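Local coordinates for B12-binding domain-containing protein (Kitasatospora setae, PDB 6WTE) that binds cobalamin and a [4Fe-4S] cluster and, as the radical SAM methylase TsrM, probably transfers methyl groups from S-adenosylmethionine by a non-radical route, at residues L411-Y416 with R472-F477; I423-A428 with L447-M452; H511-L516 with H550-E555; L535-G540 with E556-A561. One frame throughout, in Å; residues are numbered along the deposited sequence.

Interaction 1: L411-Y416 with R472-F477; sequences LRLFPY and RLVCYF
Leu411 and Arg412, where strand 404-412 of the radical SAM core ends, pair antiparallel with Tyr476 and Cys475 of the short strand 475-476. Leu411 and Tyr476 form the hydrogen-bonded pair: Leu411 N gives to Tyr476 O (2.9 Å), and Tyr476 N returns to Leu411 O (2.8 Å). Arg412 and Cys475 make the non-hydrogen-bonded pair, with Arg412 CD 3.7 Å from Cys475 SG. Beyond it Val474 O takes two donors, the backbone N of Leu413 at 3.0 Å and Arg412 NH1 at 2.9 Å, the latter bond in the guanidinium plane. The arginine chain is bent at both chi2 (-89°) and chi3 (-64°), which folds the guanidinium back along the partner segment. There it is sandwiched: Leu473 CG sits centrally over one face, and Phe414 CE1 covers the rim of the opposite one. Its NE also pairs with Asp72, a bridge that probably helps hold the B12-binding domain to the radical SAM core, and Phe414 touches the cobalamin. A methionine in place of Arg412 would probably leave Asp72 without its charged mate and Val474 O with one donor fewer. Just past the strand end, Leu413 CD2 packs 4.0 Å from Tyr476 CB, on the side of the sheet that carries Leu411 and Tyr476. Helix 418-427 covers that side through Met419 and Ile423, while strand 436-437 pairs with strand 475-476 in turn.

Interaction 2: I423-A428 with L447-M452; sequences IAEQCA and LKPLRM. With EDO (1,2-ethanediol), chain J.
Ala424 and Cys427, on the last turn of helix 418-427 in the radical SAM core, pack against Leu447 and Pro449 of the loop that follows strand 436-437. Apolar contacts make up the inner part. Leu447 sets its CB against Ala424 CB (4.2 Å) and its CD1 against Ile423 CG2 (4.0 Å); Ile423, Cys427 and Leu447 all touch Leu436. Pro449 leans on the helix end, its CG 3.4 Å from Ala424 O. Of the polar contacts, the buried one is a bond to sulfur: Leu447 N points at Cys427 SG over 3.6 Å, nearly straight at 163°. The outer one is a salt bridge, where the Glu425 carboxylate and Arg451 guanidinium meet edge to edge, nearly coplanar, their planes 8° apart. Arg451 NH2 reaches the syn lone pair of Glu425 OE1 at 3.0 Å, while NH1 faces OE2 at a modelled separation too short to be trusted. Glu425 gets there by bending at chi2 (-59°), which brings the carboxylate across Pro449 CB. With an alanine at Glu425, the Arg451 guanidinium would probably lose its mate and be free to swing, and Pro449 would be less covered. Gln426 NE2 donates to O2 of a 1,2-ethanediol, probably from the crystallisation liquor. Where the chain leaves the helix at Ala428, the methyl end of Met452 lies against the backbone, its CE 3.5 Å from Ala428 O.

Interaction 3: H511-L516 with H550-E555; sequences HHRVML and HWRGRE
Trp551 is the tight centre of this contact, its indole held between Met515 and Arg554. Met515 runs extended across one face, its CG 3.7 Å from the centroid of the Trp551 five-membered ring (a CH-pi contact), its CE 3.5 Å from Trp551 CD2, and its SD farther above the ring in a Met-aromatic contact. Over the opposite face lies the Arg554 guanidinium, offset toward the rim. Trp551 NE1 gives a short bond to Val514 O (2.7 Å), arriving from above the carbonyl plane. Edge-on, Arg554 NH2 bonds His511 O at 3.0 Å, and Arg554 NH1 bonds both His512 O, also at 3.0 Å, and Trp551 O. The solvent side is looser: Arg552 CG lies obliquely by the His512 ring, and one water links His512 ND1 (3.1 Å) with Arg552 O. Arg552 runs alongside the buried Arg513, its end turned to the carbonyls of Thr403 and Ala402, that of Arg513 to Met398 O. Most bonds thus run from side-chain N-H groups to backbone oxygens and probably help fix the start of helix 554-566 against strand 514-515; Glu524, paired with Arg554 NE, probably offsets the arginine's charge, with the three carbonyl oxygens stabilising it further.

Interaction 4: L535-G540 with E556-A561; sequences LTSLGG and EIMRKA
Ser537 faces Ala561 squarely, and the meeting of these two small side chains is consistent with the close approach of helices 533-540 and 554-566: the axes of the two segments pass 8.8 Å apart at an angle of 60°. Ser537 CB is 3.5 Å from Ala561 CB, slightly tighter than ordinary van der Waals contact. The hydroxyl lies beside the backbone N (chi1 -64°), turned back along its own helix to bond Pro533 O; Ser537 OG also lies 3.4 Å from Ala561 CB and 3.6 Å from Met558 CG. One turn before Ala561, Ile557 holds its CG2 branch against Leu538, whose CD2 meets it at 3.9 Å with the side chains at a slant to each other. Both of these residues also touch Tyr543 in the linking loop. Beyond its CG, Met558 leads away from Ser537 and packs on Pro533 and Phe534 at the start of the same helix 533-540. Farther round helix 554-566, Arg559 grips Glu556 side-on through NE and NH2, a salt bridge within that helix. Between the helices, then, the contact rests on shape and van der Waals packing: the serine satisfies its polar atom within its own helix and offers its neighbour mainly a small surface.

In the fold
The four contacts form two touching pairs; interactions 2 and 4 lie on opposite sides of the chain's centre, 49 Å apart between centres. Interactions 1 and 2 have centres 13 Å apart and meet where Ile423 CD1 packs 3.5 Å from Leu413 CD1. Interactions 3 and 4, also 13 Å apart, share helix 554-566 and meet at His550, whose CB lies 3.6 Å from Ile557 CD1. Strand 404-412 links the pairs: strand 475-476 of interaction 1 and strand 514-515 of interaction 3 both pair with it, their contacts centred 29 Å apart. Interaction 1 lies closest to the cobalamin; Phe414 touches it, whereas the Met515 and Leu538 side chains stay about 10 and 12 Å away.

Interaction 1: L411-Y416 with R472-F477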
# COMPACT_ATOMS: atom_id res chain seq x y z
N LEU A 411 12.67 -6.38 -6.84
CA LEU A 411 12.28 -5.34 -5.89
C LEU A 411 12.37 -3.98 -6.56
O LEU A 411 13.45 -3.56 -6.98
CB LEU A 411 13.18 -5.37 -4.65
CG LEU A 411 12.85 -4.26 -3.64
CD1 LEU A 411 11.45 -4.46 -3.10
CD2 LEU A 411 13.86 -4.20 -2.52
N ARG A 412 11.24 -3.27 -6.61
CA ARG A 412 11.29 -1.85 -6.94
C ARG A 412 11.90 -1.09 -5.76
O ARG A 412 11.45 -1.23 -4.62
CB ARG A 412 9.89 -1.31 -7.24
CG ARG A 412 9.46 -1.46 -8.69
CD ARG A 412 9.86 -0.26 -9.54
NE ARG A 412 9.18 0.96 -9.11
CZ ARG A 412 9.79 2.06 -8.67
NH1 ARG A 412 11.12 2.12 -8.63
NH2 ARG A 412 9.07 3.10 -8.30
N LEU A 413 12.92 -0.27 -6.05
CA LEU A 413 13.66 0.46 -5.02
C LEU A 413 13.05 1.83 -4.78
O LEU A 413 12.69 2.53 -5.72
CB LEU A 413 15.12 0.61 -5.43
CG LEU A 413 15.89 -0.71 -5.56
CD1 LEU A 413 17.29 -0.45 -6.05
CD2 LEU A 413 15.90 -1.43 -4.23
N PHE A 414 12.99 2.22 -3.51
CA PHE A 414 12.45 3.50 -3.08
C PHE A 414 13.45 4.20 -2.16
O PHE A 414 14.28 3.53 -1.53
CB PHE A 414 11.10 3.32 -2.39
CG PHE A 414 9.99 2.96 -3.34
CD1 PHE A 414 9.80 1.64 -3.74
CD2 PHE A 414 9.17 3.94 -3.87
CE1 PHE A 414 8.80 1.31 -4.63
CE2 PHE A 414 8.16 3.62 -4.76
CZ PHE A 414 7.98 2.30 -5.14
N PRO A 415 13.41 5.53 -2.09
CA PRO A 415 14.50 6.26 -1.43
C PRO A 415 14.62 5.99 0.06
O PRO A 415 15.75 5.99 0.58
CB PRO A 415 14.16 7.74 -1.71
CG PRO A 415 12.69 7.73 -2.04
CD PRO A 415 12.46 6.45 -2.76
N TYR A 416 13.52 5.77 0.76
CA TYR A 416 13.60 5.62 2.21
C TYR A 416 13.35 4.17 2.60
O TYR A 416 12.52 3.87 3.45
CB TYR A 416 12.63 6.57 2.89
CG TYR A 416 12.88 7.98 2.43
CD1 TYR A 416 14.06 8.63 2.78
CD2 TYR A 416 11.98 8.64 1.60
CE1 TYR A 416 14.32 9.91 2.34
CE2 TYR A 416 12.23 9.93 1.15
CZ TYR A 416 13.41 10.56 1.52
OH TYR A 416 13.69 11.83 1.10
N ARG A 472 12.21 6.13 -15.40
CA ARG A 472 13.31 5.17 -15.26
C ARG A 472 13.17 4.60 -13.85
O ARG A 472 13.87 4.98 -12.91
CB ARG A 472 14.67 5.84 -15.50
CG ARG A 472 15.78 4.87 -15.85
CD ARG A 472 16.59 4.48 -14.63
NE ARG A 472 17.52 5.52 -14.21
CZ ARG A 472 17.30 6.34 -13.19
NH1 ARG A 472 16.19 6.24 -12.49
NH2 ARG A 472 18.20 7.26 -12.86
N LEU A 473 12.20 3.69 -13.71
CA LEU A 473 11.87 3.10 -12.42
C LEU A 473 12.94 2.08 -12.05
O LEU A 473 13.16 1.11 -12.78
CB LEU A 473 10.50 2.44 -12.46
CG LEU A 473 9.27 3.34 -12.27
CD1 LEU A 473 9.19 4.42 -13.34
CD2 LEU A 473 8.01 2.48 -12.27
N VAL A 474 13.61 2.31 -10.91
CA VAL A 474 14.79 1.56 -10.52
C VAL A 474 14.39 0.32 -9.73
O VAL A 474 13.47 0.37 -8.91
CB VAL A 474 15.74 2.46 -9.70
CG1 VAL A 474 16.91 1.67 -9.19
CG2 VAL A 474 16.22 3.61 -10.57
N CYS A 475 15.10 -0.80 -9.97
CA CYS A 475 14.84 -2.08 -9.33
C CYS A 475 16.14 -2.73 -8.90
O CYS A 475 17.22 -2.39 -9.39
CB CYS A 475 14.11 -3.05 -10.27
SG CYS A 475 12.52 -2.41 -10.84
N TYR A 476 16.01 -3.70 -7.99
CA TYR A 476 17.08 -4.62 -7.66
C TYR A 476 16.63 -6.04 -7.97
O TYR A 476 15.48 -6.41 -7.70
CB TYR A 476 17.48 -4.55 -6.18
CG TYR A 476 18.59 -5.53 -5.84
CD1 TYR A 476 19.92 -5.18 -6.00
CD2 TYR A 476 18.29 -6.81 -5.37
CE1 TYR A 476 20.93 -6.06 -5.71
CE2 TYR A 476 19.30 -7.71 -5.08
CZ TYR A 476 20.62 -7.33 -5.24
OH TYR A 476 21.63 -8.22 -4.95
N PHE A 477 17.53 -6.82 -8.56
CA PHE A 477 17.31 -8.24 -8.79
C PHE A 477 18.66 -8.93 -8.65
O PHE A 477 19.63 -8.53 -9.29
CB PHE A 477 16.71 -8.49 -10.17
CG PHE A 477 16.19 -9.88 -10.36
CD1 PHE A 477 15.26 -10.42 -9.48
CD2 PHE A 477 16.62 -10.65 -11.44
CE1 PHE A 477 14.78 -11.70 -9.66
CE2 PHE A 477 16.13 -11.93 -11.62
CZ PHE A 477 15.22 -12.46 -10.73

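Interaction 2: I423-A428 with L447-M452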
# COMPACT_ATOMS: atom_id res chain seq x y z
N ILE A 423 21.95 0.69 -1.59
CA ILE A 423 22.34 0.62 -2.99
C ILE A 423 22.83 1.99 -3.47
O ILE A 423 23.79 2.09 -4.23
CB ILE A 423 21.19 0.07 -3.85
CG1 ILE A 423 21.05 -1.43 -3.58
CG2 ILE A 423 21.45 0.33 -5.31
CD1 ILE A 423 19.78 -2.04 -4.11
N ALA A 424 22.19 3.07 -3.00
CA ALA A 424 22.71 4.40 -3.31
C ALA A 424 24.11 4.60 -2.74
O ALA A 424 24.98 5.19 -3.39
CB ALA A 424 21.76 5.48 -2.78
N GLU A 425 24.36 4.11 -1.52
CA GLU A 425 25.70 4.17 -0.95
C GLU A 425 26.71 3.45 -1.83
O GLU A 425 27.84 3.93 -2.02
CB GLU A 425 25.72 3.56 0.46
CG GLU A 425 25.09 4.42 1.53
CD GLU A 425 25.77 5.77 1.67
OE1 GLU A 425 26.99 5.86 1.47
OE2 GLU A 425 25.06 6.74 2.00
N GLN A 426 26.34 2.28 -2.35
CA GLN A 426 27.26 1.53 -3.19
C GLN A 426 27.59 2.29 -4.47
O GLN A 426 28.71 2.20 -4.98
CB GLN A 426 26.67 0.17 -3.52
CG GLN A 426 26.51 -0.72 -2.30
CD GLN A 426 25.80 -2.01 -2.61
OE1 GLN A 426 25.49 -2.30 -3.77
NE2 GLN A 426 25.55 -2.80 -1.58
N CYS A 427 26.63 3.05 -5.00
CA CYS A 427 26.89 3.89 -6.16
C CYS A 427 27.77 5.07 -5.80
O CYS A 427 28.64 5.47 -6.59
CB CYS A 427 25.58 4.38 -6.77
SG CYS A 427 24.56 3.09 -7.51
N ALA A 428 27.53 5.68 -4.63
CA ALA A 428 28.30 6.83 -4.15
C ALA A 428 28.37 7.95 -5.20
O ALA A 428 29.31 8.75 -5.21
CB ALA A 428 29.72 6.43 -3.72
N LEU A 447 23.24 6.13 -8.85
CA LEU A 447 22.46 6.79 -7.82
C LEU A 447 23.35 7.63 -6.92
O LEU A 447 24.57 7.43 -6.85
CB LEU A 447 21.70 5.77 -6.97
CG LEU A 447 20.75 4.83 -7.71
CD1 LEU A 447 20.12 3.85 -6.73
CD2 LEU A 447 19.69 5.65 -8.43
N LYS A 448 22.73 8.57 -6.21
CA LYS A 448 23.40 9.44 -5.27
C LYS A 448 22.81 9.25 -3.88
O LYS A 448 21.58 9.30 -3.73
CB LYS A 448 23.26 10.93 -5.70
CG LYS A 448 23.88 11.22 -7.07
CD LYS A 448 23.49 12.60 -7.60
CE LYS A 448 24.08 13.72 -6.77
NZ LYS A 448 23.95 15.05 -7.47
N PRO A 449 23.63 9.03 -2.86
CA PRO A 449 23.11 9.05 -1.48
C PRO A 449 22.55 10.42 -1.15
O PRO A 449 22.95 11.44 -1.72
CB PRO A 449 24.35 8.73 -0.63
CG PRO A 449 25.30 8.08 -1.57
CD PRO A 449 25.06 8.70 -2.91
N LEU A 450 21.64 10.43 -0.17
CA LEU A 450 20.93 11.65 0.20
C LEU A 450 21.89 12.81 0.50
O LEU A 450 21.64 13.95 0.10
CB LEU A 450 20.03 11.39 1.40
CG LEU A 450 19.42 12.62 2.07
CD1 LEU A 450 18.47 13.36 1.14
CD2 LEU A 450 18.72 12.25 3.36
N ARG A 451 22.99 12.53 1.21
CA ARG A 451 23.90 13.61 1.59
C ARG A 451 24.59 14.23 0.39
O ARG A 451 25.16 15.32 0.51
CB ARG A 451 24.94 13.10 2.58
CG ARG A 451 25.90 12.08 2.00
CD ARG A 451 26.81 11.52 3.07
NE ARG A 451 27.76 10.56 2.51
CZ ARG A 451 27.44 9.30 2.20
NH1 ARG A 451 26.21 8.86 2.39
NH2 ARG A 451 28.36 8.50 1.69
N MET A 452 24.58 13.56 -0.76
CA MET A 452 25.15 14.11 -1.98
C MET A 452 24.13 14.82 -2.84
O MET A 452 24.50 15.35 -3.90
CB MET A 452 25.82 13.01 -2.80
CG MET A 452 26.98 12.34 -2.11
SD MET A 452 27.76 11.20 -3.26
CE MET A 452 28.89 10.34 -2.16
C1 EDO J . 22.50 -5.04 -0.67
O1 EDO J . 21.91 -3.76 -0.48
C2 EDO J . 23.01 -5.15 -2.10
O2 EDO J . 24.36 -5.62 -2.07

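Interaction 3: H511-L516 with H550-E555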
# COMPACT_ATOMS: atom_id res chain seq x y z
N HIS A 511 -0.68 -25.83 -9.78
CA HIS A 511 -0.99 -24.51 -10.34
C HIS A 511 -2.27 -23.93 -9.76
O HIS A 511 -2.42 -22.71 -9.66
CB HIS A 511 -1.10 -24.62 -11.86
CG HIS A 511 0.22 -24.72 -12.56
ND1 HIS A 511 0.33 -25.13 -13.87
CD2 HIS A 511 1.48 -24.45 -12.14
CE1 HIS A 511 1.61 -25.12 -14.23
NE2 HIS A 511 2.32 -24.71 -13.19
N HIS A 512 -3.22 -24.79 -9.37
CA HIS A 512 -4.47 -24.30 -8.82
C HIS A 512 -4.27 -23.54 -7.52
O HIS A 512 -5.07 -22.67 -7.18
CB HIS A 512 -5.43 -25.46 -8.61
CG HIS A 512 -4.99 -26.40 -7.53
ND1 HIS A 512 -5.69 -26.57 -6.35
CD2 HIS A 512 -3.88 -27.18 -7.43
CE1 HIS A 512 -5.06 -27.45 -5.59
NE2 HIS A 512 -3.96 -27.83 -6.21
N ARG A 513 -3.20 -23.84 -6.77
CA ARG A 513 -3.02 -23.25 -5.45
C ARG A 513 -1.83 -22.30 -5.37
O ARG A 513 -1.39 -21.97 -4.27
CB ARG A 513 -2.89 -24.34 -4.38
CG ARG A 513 -1.66 -25.25 -4.47
CD ARG A 513 -1.69 -26.26 -3.30
NE ARG A 513 -0.56 -27.19 -3.27
CZ ARG A 513 0.51 -27.05 -2.50
NH1 ARG A 513 0.63 -26.01 -1.69
NH2 ARG A 513 1.48 -27.96 -2.54
N VAL A 514 -1.30 -21.84 -6.51
CA VAL A 514 -0.19 -20.90 -6.50
C VAL A 514 -0.54 -19.68 -7.33
O VAL A 514 -1.29 -19.76 -8.31
CB VAL A 514 1.12 -21.52 -7.04
CG1 VAL A 514 1.48 -22.76 -6.25
CG2 VAL A 514 1.01 -21.83 -8.52
N MET A 515 0.03 -18.55 -6.93
CA MET A 515 -0.01 -17.31 -7.70
C MET A 515 1.43 -16.95 -8.06
O MET A 515 2.24 -16.71 -7.17
CB MET A 515 -0.66 -16.19 -6.90
CG MET A 515 -2.16 -16.34 -6.75
SD MET A 515 -2.83 -14.87 -5.96
CE MET A 515 -4.59 -15.20 -6.02
N LEU A 516 1.71 -16.92 -9.36
CA LEU A 516 3.04 -16.64 -9.89
C LEU A 516 3.01 -15.37 -10.71
O LEU A 516 1.97 -15.01 -11.27
CB LEU A 516 3.52 -17.80 -10.77
CG LEU A 516 3.72 -19.14 -10.08
CD1 LEU A 516 3.70 -20.26 -11.11
CD2 LEU A 516 5.04 -19.12 -9.36
N HIS A 550 -10.85 -17.54 -3.49
CA HIS A 550 -11.52 -18.28 -4.55
C HIS A 550 -10.56 -18.70 -5.66
O HIS A 550 -11.01 -19.16 -6.71
CB HIS A 550 -12.67 -17.44 -5.12
CG HIS A 550 -13.66 -17.02 -4.09
ND1 HIS A 550 -14.37 -17.92 -3.33
CD2 HIS A 550 -14.05 -15.79 -3.67
CE1 HIS A 550 -15.15 -17.27 -2.49
NE2 HIS A 550 -14.98 -15.97 -2.68
N TRP A 551 -9.26 -18.57 -5.43
CA TRP A 551 -8.27 -18.90 -6.46
C TRP A 551 -8.26 -20.39 -6.76
O TRP A 551 -8.28 -20.80 -7.93
CB TRP A 551 -6.89 -18.41 -6.00
CG TRP A 551 -5.81 -18.50 -7.04
CD1 TRP A 551 -4.74 -19.35 -7.03
CD2 TRP A 551 -5.70 -17.72 -8.24
NE1 TRP A 551 -3.96 -19.14 -8.15
CE2 TRP A 551 -4.53 -18.14 -8.90
CE3 TRP A 551 -6.46 -16.70 -8.81
CZ2 TRP A 551 -4.11 -17.59 -10.11
CZ3 TRP A 551 -6.05 -16.14 -10.01
CH2 TRP A 551 -4.88 -16.60 -10.65
N ARG A 552 -8.25 -21.24 -5.73
CA ARG A 552 -8.23 -22.68 -5.98
C ARG A 552 -9.36 -23.13 -6.90
O ARG A 552 -9.16 -23.98 -7.77
CB ARG A 552 -8.30 -23.45 -4.66
CG ARG A 552 -6.99 -23.52 -3.91
CD ARG A 552 -7.03 -24.58 -2.82
NE ARG A 552 -5.75 -24.62 -2.11
CZ ARG A 552 -5.36 -25.60 -1.31
NH1 ARG A 552 -6.14 -26.66 -1.11
NH2 ARG A 552 -4.17 -25.53 -0.72
N GLY A 553 -10.54 -22.54 -6.74
CA GLY A 553 -11.69 -22.98 -7.52
C GLY A 553 -12.02 -22.09 -8.69
O GLY A 553 -13.18 -22.04 -9.12
N ARG A 554 -11.02 -21.39 -9.24
CA ARG A 554 -11.33 -20.39 -10.25
C ARG A 554 -11.92 -21.00 -11.51
O ARG A 554 -12.81 -20.41 -12.14
CB ARG A 554 -10.08 -19.56 -10.58
CG ARG A 554 -8.85 -20.35 -11.04
CD ARG A 554 -7.66 -19.40 -11.00
NE ARG A 554 -6.41 -19.97 -11.51
CZ ARG A 554 -5.61 -20.75 -10.79
NH1 ARG A 554 -5.95 -21.06 -9.55
NH2 ARG A 554 -4.48 -21.21 -11.31
N GLU A 555 -11.46 -22.19 -11.91
CA GLU A 555 -12.04 -22.83 -13.09
C GLU A 555 -13.50 -23.19 -12.86
O GLU A 555 -14.35 -22.97 -13.74
CB GLU A 555 -11.24 -24.07 -13.49
CG GLU A 555 -9.89 -23.74 -14.12
CD GLU A 555 -9.28 -24.93 -14.83
OE1 GLU A 555 -9.99 -25.59 -15.61
OE2 GLU A 555 -8.08 -25.20 -14.61
O HOH W 1 -8.74 -26.53 -6.80

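Interaction 4: L535-G540 with E556-A561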
# COMPACT_ATOMS: atom_id res chain seq x y z
N LEU A 535 -12.59 -12.50 -12.70
CA LEU A 535 -13.14 -11.37 -11.97
C LEU A 535 -14.61 -11.16 -12.31
O LEU A 535 -15.44 -10.95 -11.42
CB LEU A 535 -12.33 -10.11 -12.27
CG LEU A 535 -10.96 -10.07 -11.59
CD1 LEU A 535 -10.19 -8.82 -11.99
CD2 LEU A 535 -11.15 -10.13 -10.09
N THR A 536 -14.96 -11.23 -13.60
CA THR A 536 -16.35 -11.05 -14.00
C THR A 536 -17.23 -12.16 -13.45
O THR A 536 -18.39 -11.91 -13.10
CB THR A 536 -16.46 -10.99 -15.52
OG1 THR A 536 -16.07 -12.25 -16.08
CG2 THR A 536 -15.54 -9.91 -16.07
N SER A 537 -16.70 -13.38 -13.35
CA SER A 537 -17.49 -14.49 -12.82
C SER A 537 -17.75 -14.31 -11.33
O SER A 537 -18.86 -14.60 -10.85
CB SER A 537 -16.77 -15.81 -13.09
OG SER A 537 -16.68 -16.06 -14.49
N LEU A 538 -16.75 -13.84 -10.58
CA LEU A 538 -16.93 -13.60 -9.16
C LEU A 538 -18.04 -12.58 -8.92
O LEU A 538 -18.91 -12.78 -8.07
CB LEU A 538 -15.62 -13.12 -8.54
CG LEU A 538 -14.49 -14.14 -8.42
CD1 LEU A 538 -13.24 -13.45 -7.87
CD2 LEU A 538 -14.91 -15.30 -7.53
N GLY A 539 -18.02 -11.49 -9.68
CA GLY A 539 -19.06 -10.48 -9.52
C GLY A 539 -20.43 -11.00 -9.94
O GLY A 539 -21.42 -10.82 -9.22
N GLY A 540 -20.50 -11.67 -11.09
CA GLY A 540 -21.79 -12.11 -11.59
C GLY A 540 -22.49 -13.07 -10.66
O GLY A 540 -23.71 -13.03 -10.50
N GLU A 556 -13.82 -23.73 -11.68
CA GLU A 556 -15.21 -24.07 -11.37
C GLU A 556 -16.08 -22.82 -11.29
O GLU A 556 -17.23 -22.83 -11.75
CB GLU A 556 -15.28 -24.84 -10.05
CG GLU A 556 -16.68 -24.92 -9.43
CD GLU A 556 -17.70 -25.64 -10.31
OE1 GLU A 556 -17.29 -26.39 -11.22
OE2 GLU A 556 -18.92 -25.46 -10.08
N ILE A 557 -15.56 -21.74 -10.72
CA ILE A 557 -16.35 -20.53 -10.60
C ILE A 557 -16.65 -19.96 -11.98
O ILE A 557 -17.76 -19.49 -12.24
CB ILE A 557 -15.62 -19.53 -9.68
CG1 ILE A 557 -15.70 -20.05 -8.24
CG2 ILE A 557 -16.23 -18.14 -9.81
CD1 ILE A 557 -14.79 -19.35 -7.28
N MET A 558 -15.69 -20.05 -12.90
CA MET A 558 -15.97 -19.62 -14.27
C MET A 558 -16.96 -20.55 -14.96
O MET A 558 -17.85 -20.09 -15.69
CB MET A 558 -14.66 -19.51 -15.05
CG MET A 558 -13.83 -18.31 -14.62
SD MET A 558 -12.27 -18.06 -15.49
CE MET A 558 -11.36 -19.54 -15.04
N ARG A 559 -16.87 -21.86 -14.71
CA ARG A 559 -17.86 -22.77 -15.27
C ARG A 559 -19.25 -22.46 -14.74
O ARG A 559 -20.23 -22.43 -15.50
CB ARG A 559 -17.49 -24.22 -14.97
CG ARG A 559 -18.44 -25.24 -15.62
CD ARG A 559 -18.44 -26.57 -14.86
NE ARG A 559 -19.05 -26.40 -13.55
CZ ARG A 559 -20.37 -26.43 -13.34
NH1 ARG A 559 -21.19 -26.66 -14.36
NH2 ARG A 559 -20.85 -26.25 -12.12
N LYS A 560 -19.36 -22.21 -13.43
CA LYS A 560 -20.66 -21.97 -12.84
C LYS A 560 -21.24 -20.64 -13.30
O LYS A 560 -22.46 -20.52 -13.45
CB LYS A 560 -20.58 -22.00 -11.31
CG LYS A 560 -21.94 -22.18 -10.64
CD LYS A 560 -21.83 -22.79 -9.25
CE LYS A 560 -21.57 -21.72 -8.21
NZ LYS A 560 -21.28 -22.31 -6.87
N ALA A 561 -20.38 -19.65 -13.57
CA ALA A 561 -20.86 -18.39 -14.11
C ALA A 561 -21.40 -18.56 -15.52
O ALA A 561 -22.41 -17.94 -15.89
CB ALA A 561 -19.75 -17.35 -14.08